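Local coordinates for Eag-like K[+] channel (Drosophila melanogaster, PDB 4HP4), which probably forms a voltage-gated channel that conducts potassium ions across the membrane, the present fragment being its cytoplasmic PAS domain, at residues A[17-29]-A[35-47]. Sequence-based numbering, arbitrary orientation.
With SO4 (sulfate ion), chain C.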
loop_
_atom_site.group_PDB
_atom_site.type_symbol
_atom_site.label_atom_id
_atom_site.label_comp_id
_atom_site.label_asym_id
_atom_site.label_seq_id
_atom_site.Cartn_x
_atom_site.Cartn_y
_atom_site.Cartn_z
ATOM N N ASP A 17 -8.891 -12.292 -4.520
ATOM C CA ASP A 17 -10.089 -12.742 -3.812
ATOM C C ASP A 17 -9.841 -14.066 -3.089
ATOM O O ASP A 17 -9.377 -15.034 -3.689
ATOM C CB ASP A 17 -11.270 -12.908 -4.773
ATOM C CG ASP A 17 -11.859 -11.582 -5.222
ATOM O OD1 ASP A 17 -12.680 -11.588 -6.164
ATOM O OD2 ASP A 17 -11.499 -10.535 -4.642
ATOM N N GLY A 18 -10.152 -14.099 -1.796
ATOM C CA GLY A 18 -10.089 -15.329 -1.027
ATOM C C GLY A 18 -8.747 -15.607 -0.371
ATOM O O GLY A 18 -8.629 -16.549 0.412
ATOM N N THR A 19 -7.736 -14.798 -0.682
ATOM C CA THR A 19 -6.396 -15.004 -0.125
ATOM C C THR A 19 -6.195 -14.253 1.190
ATOM O O THR A 19 -5.204 -14.469 1.889
ATOM C CB THR A 19 -5.280 -14.568 -1.110
ATOM O OG1 THR A 19 -5.325 -13.148 -1.315
ATOM C CG2 THR A 19 -5.426 -15.289 -2.436
ATOM N N HIS A 20 -7.134 -13.371 1.516
ATOM C CA HIS A 20 -7.068 -12.583 2.746
ATOM C C HIS A 20 -5.786 -11.755 2.804
ATOM O O HIS A 20 -5.171 -11.616 3.860
ATOM C CB HIS A 20 -7.153 -13.492 3.978
ATOM C CG HIS A 20 -8.294 -14.464 3.938
ATOM N ND1 HIS A 20 -9.609 -14.074 4.058
ATOM C CD2 HIS A 20 -8.311 -15.810 3.798
ATOM C CE1 HIS A 20 -10.390 -15.138 3.989
ATOM N NE2 HIS A 20 -9.628 -16.204 3.831
ATOM N N SER A 21 -5.389 -11.200 1.664
ATOM C CA SER A 21 -4.162 -10.420 1.584
ATOM C C SER A 21 -4.344 -9.016 2.158
ATOM O O SER A 21 -5.459 -8.499 2.230
ATOM C CB SER A 21 -3.688 -10.333 0.131
ATOM O OG SER A 21 -3.304 -11.608 -0.354
ATOM N N ASN A 22 -3.236 -8.416 2.578
ATOM C CA ASN A 22 -3.222 -7.031 3.027
ATOM C C ASN A 22 -2.617 -6.167 1.931
ATOM O O ASN A 22 -1.408 -6.216 1.704
ATOM C CB ASN A 22 -2.375 -6.885 4.295
ATOM C CG ASN A 22 -2.722 -7.906 5.359
ATOM O OD1 ASN A 22 -3.882 -8.282 5.524
ATOM N ND2 ASN A 22 -1.710 -8.358 6.094
ATOM N N PHE A 23 -3.440 -5.374 1.251
ATOM C CA PHE A 23 -2.926 -4.534 0.175
ATOM C C PHE A 23 -3.810 -3.327 -0.113
ATOM O O PHE A 23 -4.981 -3.281 0.272
ATOM C CB PHE A 23 -2.738 -5.361 -1.105
ATOM C CG PHE A 23 -4.026 -5.778 -1.756
ATOM C CD1 PHE A 23 -4.601 -4.995 -2.746
ATOM C CD2 PHE A 23 -4.663 -6.951 -1.379
ATOM C CE1 PHE A 23 -5.789 -5.375 -3.352
ATOM C CE2 PHE A 23 -5.851 -7.335 -1.979
ATOM C CZ PHE A 23 -6.415 -6.544 -2.967
ATOM N N VAL A 24 -3.219 -2.347 -0.787
ATOM C CA VAL A 24 -3.942 -1.186 -1.278
ATOM C C VAL A 24 -3.613 -1.006 -2.750
ATOM O O VAL A 24 -2.593 -1.503 -3.235
ATOM C CB VAL A 24 -3.542 0.104 -0.530
ATOM C CG1 VAL A 24 -3.805 -0.037 0.955
ATOM C CG2 VAL A 24 -2.078 0.440 -0.789
ATOM N N LEU A 25 -4.486 -0.305 -3.458
ATOM C CA LEU A 25 -4.217 0.085 -4.831
ATOM C C LEU A 25 -4.178 1.604 -4.896
ATOM O O LEU A 25 -5.111 2.275 -4.458
ATOM C CB LEU A 25 -5.287 -0.479 -5.771
ATOM C CG LEU A 25 -5.272 -2.005 -5.908
ATOM C CD1 LEU A 25 -6.493 -2.505 -6.655
ATOM C CD2 LEU A 25 -4.013 -2.457 -6.616
ATOM N N GLY A 26 -3.082 2.140 -5.421
ATOM C CA GLY A 26 -2.924 3.576 -5.553
ATOM C C GLY A 26 -3.078 4.013 -6.995
ATOM O O GLY A 26 -2.645 3.315 -7.911
ATOM N N ASN A 27 -3.706 5.166 -7.200
ATOM C CA ASN A 27 -3.884 5.708 -8.542
ATOM C C ASN A 27 -2.657 6.499 -8.983
ATOM O O ASN A 27 -2.427 7.614 -8.517
ATOM C CB ASN A 27 -5.124 6.602 -8.601
ATOM C CG ASN A 27 -5.426 7.080 -10.007
ATOM O OD1 ASN A 27 -4.792 6.645 -10.969
ATOM N ND2 ASN A 27 -6.402 7.973 -10.136
ATOM N N ALA A 28 -1.879 5.920 -9.893
ATOM C CA ALA A 28 -0.641 6.540 -10.358
ATOM C C ALA A 28 -0.896 7.714 -11.304
ATOM O O ALA A 28 0.030 8.445 -11.652
ATOM C CB ALA A 28 0.237 5.501 -11.039
ATOM N N GLN A 29 -2.147 7.894 -11.719
ATOM C CA GLN A 29 -2.495 8.990 -12.620
ATOM C C GLN A 29 -3.058 10.193 -11.863
ATOM O O GLN A 29 -3.539 11.148 -12.472
ATOM C CB GLN A 29 -3.507 8.525 -13.667
ATOM C CG GLN A 29 -3.055 7.333 -14.489
ATOM C CD GLN A 29 -3.959 7.083 -15.678
ATOM O OE1 GLN A 29 -3.854 7.760 -16.698
ATOM N NE2 GLN A 29 -4.859 6.115 -15.550
ATOM N N ILE A 35 -4.703 6.324 -2.474
ATOM C CA ILE A 35 -5.283 4.998 -2.330
ATOM C C ILE A 35 -6.729 5.024 -2.810
ATOM O O ILE A 35 -7.537 5.826 -2.334
ATOM C CB ILE A 35 -5.222 4.528 -0.865
ATOM C CG1 ILE A 35 -3.767 4.276 -0.461
ATOM C CG2 ILE A 35 -6.061 3.273 -0.666
ATOM C CD1 ILE A 35 -3.577 4.001 1.008
ATOM N N VAL A 36 -7.045 4.154 -3.766
ATOM C CA VAL A 36 -8.397 4.067 -4.311
ATOM C C VAL A 36 -9.051 2.718 -4.000
ATOM O O VAL A 36 -10.207 2.483 -4.359
ATOM C CB VAL A 36 -8.412 4.318 -5.837
ATOM C CG1 VAL A 36 -8.154 5.793 -6.135
ATOM C CG2 VAL A 36 -7.387 3.438 -6.546
ATOM N N TYR A 37 -8.311 1.838 -3.334
ATOM C CA TYR A 37 -8.865 0.578 -2.850
ATOM C C TYR A 37 -7.976 -0.018 -1.770
ATOM O O TYR A 37 -6.753 0.092 -1.835
ATOM C CB TYR A 37 -9.013 -0.435 -3.987
ATOM C CG TYR A 37 -9.620 -1.740 -3.521
ATOM C CD1 TYR A 37 -10.996 -1.891 -3.428
ATOM C CD2 TYR A 37 -8.816 -2.813 -3.153
ATOM C CE1 TYR A 37 -11.558 -3.075 -2.989
ATOM C CE2 TYR A 37 -9.370 -4.004 -2.715
ATOM C CZ TYR A 37 -10.741 -4.127 -2.633
ATOM O OH TYR A 37 -11.301 -5.305 -2.197
ATOM N N CYS A 38 -8.593 -0.654 -0.777
ATOM C CA CYS A 38 -7.842 -1.406 0.227
ATOM C C CYS A 38 -8.623 -2.643 0.657
ATOM O O CYS A 38 -9.854 -2.625 0.726
ATOM C CB CYS A 38 -7.507 -0.533 1.441
ATOM S SG CYS A 38 -8.917 -0.060 2.461
ATOM N N SER A 39 -7.897 -3.719 0.942
ATOM C CA SER A 39 -8.508 -4.987 1.313
ATOM C C SER A 39 -8.908 -4.989 2.782
ATOM O O SER A 39 -8.419 -4.175 3.566
ATOM C CB SER A 39 -7.529 -6.128 1.051
ATOM O OG SER A 39 -6.414 -6.036 1.919
ATOM N N ASP A 40 -9.799 -5.904 3.150
ATOM C CA ASP A 40 -10.205 -6.057 4.542
ATOM C C ASP A 40 -8.999 -6.404 5.407
ATOM O O ASP A 40 -8.908 -5.990 6.562
ATOM C CB ASP A 40 -11.261 -7.155 4.686
ATOM C CG ASP A 40 -12.613 -6.753 4.126
ATOM O OD1 ASP A 40 -12.813 -5.563 3.806
ATOM O OD2 ASP A 40 -13.485 -7.638 4.021
ATOM N N GLY A 41 -8.075 -7.176 4.844
ATOM C CA GLY A 41 -6.879 -7.576 5.563
ATOM C C GLY A 41 -6.031 -6.384 5.959
ATOM O O GLY A 41 -5.465 -6.349 7.052
ATOM N N PHE A 42 -5.942 -5.402 5.069
ATOM C CA PHE A 42 -5.156 -4.205 5.338
ATOM C C PHE A 42 -5.815 -3.376 6.434
ATOM O O PHE A 42 -5.136 -2.811 7.290
ATOM C CB PHE A 42 -4.988 -3.376 4.066
ATOM C CG PHE A 42 -4.117 -2.165 4.243
ATOM C CD1 PHE A 42 -2.738 -2.287 4.291
ATOM C CD2 PHE A 42 -4.677 -0.906 4.358
ATOM C CE1 PHE A 42 -1.937 -1.173 4.458
ATOM C CE2 PHE A 42 -3.881 0.211 4.523
ATOM C CZ PHE A 42 -2.509 0.077 4.572
ATOM N N VAL A 43 -7.142 -3.311 6.410
ATOM C CA VAL A 43 -7.889 -2.616 7.452
ATOM C C VAL A 43 -7.567 -3.223 8.817
ATOM O O VAL A 43 -7.283 -2.504 9.776
ATOM C CB VAL A 43 -9.410 -2.684 7.190
ATOM C CG1 VAL A 43 -10.195 -2.232 8.411
ATOM C CG2 VAL A 43 -9.779 -1.841 5.973
ATOM N N ASP A 44 -7.597 -4.551 8.894
ATOM C CA ASP A 44 -7.344 -5.252 10.149
ATOM C C ASP A 44 -5.895 -5.100 10.596
ATOM O O ASP A 44 -5.617 -4.925 11.780
ATOM C CB ASP A 44 -7.689 -6.737 10.013
ATOM C CG ASP A 44 -9.161 -6.968 9.741
ATOM O OD1 ASP A 44 -9.965 -6.044 9.992
ATOM O OD2 ASP A 44 -9.517 -8.072 9.279
ATOM N N LEU A 45 -4.975 -5.165 9.642
ATOM C CA LEU A 45 -3.555 -5.054 9.943
ATOM C C LEU A 45 -3.215 -3.722 10.606
ATOM O O LEU A 45 -2.503 -3.686 11.608
ATOM C CB LEU A 45 -2.734 -5.204 8.661
ATOM C CG LEU A 45 -1.231 -4.955 8.802
ATOM C CD1 LEU A 45 -0.578 -6.049 9.633
ATOM C CD2 LEU A 45 -0.566 -4.842 7.440
ATOM N N THR A 46 -3.732 -2.633 10.045
ATOM C CA THR A 46 -3.299 -1.294 10.429
ATOM C C THR A 46 -4.131 -0.677 11.549
ATOM O O THR A 46 -3.650 0.193 12.275
ATOM C CB THR A 46 -3.327 -0.336 9.225
ATOM O OG1 THR A 46 -4.680 -0.127 8.798
ATOM C CG2 THR A 46 -2.504 -0.899 8.075
ATOM N N GLY A 47 -5.378 -1.112 11.684
ATOM C CA GLY A 47 -6.253 -0.568 12.706
ATOM C C GLY A 47 -7.015 0.661 12.239
ATOM O O GLY A 47 -7.826 1.211 12.983
HETATM S S SO4 C . -10.611 -11.480 0.838
HETATM O O1 SO4 C . -11.170 -11.577 -0.506
HETATM O O2 SO4 C . -11.697 -11.458 1.813
HETATM O O3 SO4 C . -9.771 -12.646 1.097
HETATM O O4 SO4 C . -9.811 -10.258 0.937
HETATM O O HOH W 1 -8.080 -9.294 2.791
#
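Leu25 and Tyr37 bond through their backbones in the antiparallel hairpin of strands 23-27 and 35-38, which opens the five-stranded sheet of the PAS fold; helix 40-46 follows at once. The evidence is two backbone hydrogen bonds, Leu25 N to Tyr37 O at 2.8 Å and Ser39 N to Phe23 O, together with a register slip. Val36 and Tyr37 both face Leu25, a classic beta bulge: Leu25 O takes a nearly straight bond from Val36 N (169°) and only a weak one from Tyr37 N.

Apolar contacts separate by face. Beside Cys38 and Ile35, Val24 sets CG1 over the centre of the Phe42 ring, 3.6 Å from the centroid and 14° off the normal; Thr46 CG2 lies against the opposite ring face. With CG anti to the backbone N (chi1 -176°), the Phe42 ring reaches the sheet face that bears Val24, Cys38 and Ile35, where Ile53 of helix 50-53 also touches it. On the other face, Leu25 CB meets Tyr37 CB, and Phe23 CE1 comes to the edge of the Tyr37 ring in an oblique aromatic pair; Leu9 of helix 8-15 packs on Leu25 and Tyr37.

Polar contacts gather at the helix start. A water donates to Ser21 O and to an oxygen of a sulfate, probably from the crystallisation liquor, and accepts from Gly41 N; Gly18 N and His20 N also bind the sulfate. Asn22 ND2, near Leu45 CD2, bonds to His123 O. Ser39 is the N-cap: its OG accepts from Phe42 N and, in a fairly straight bond, from Phe23 N, and donates to Ser21 O at 2.7 Å.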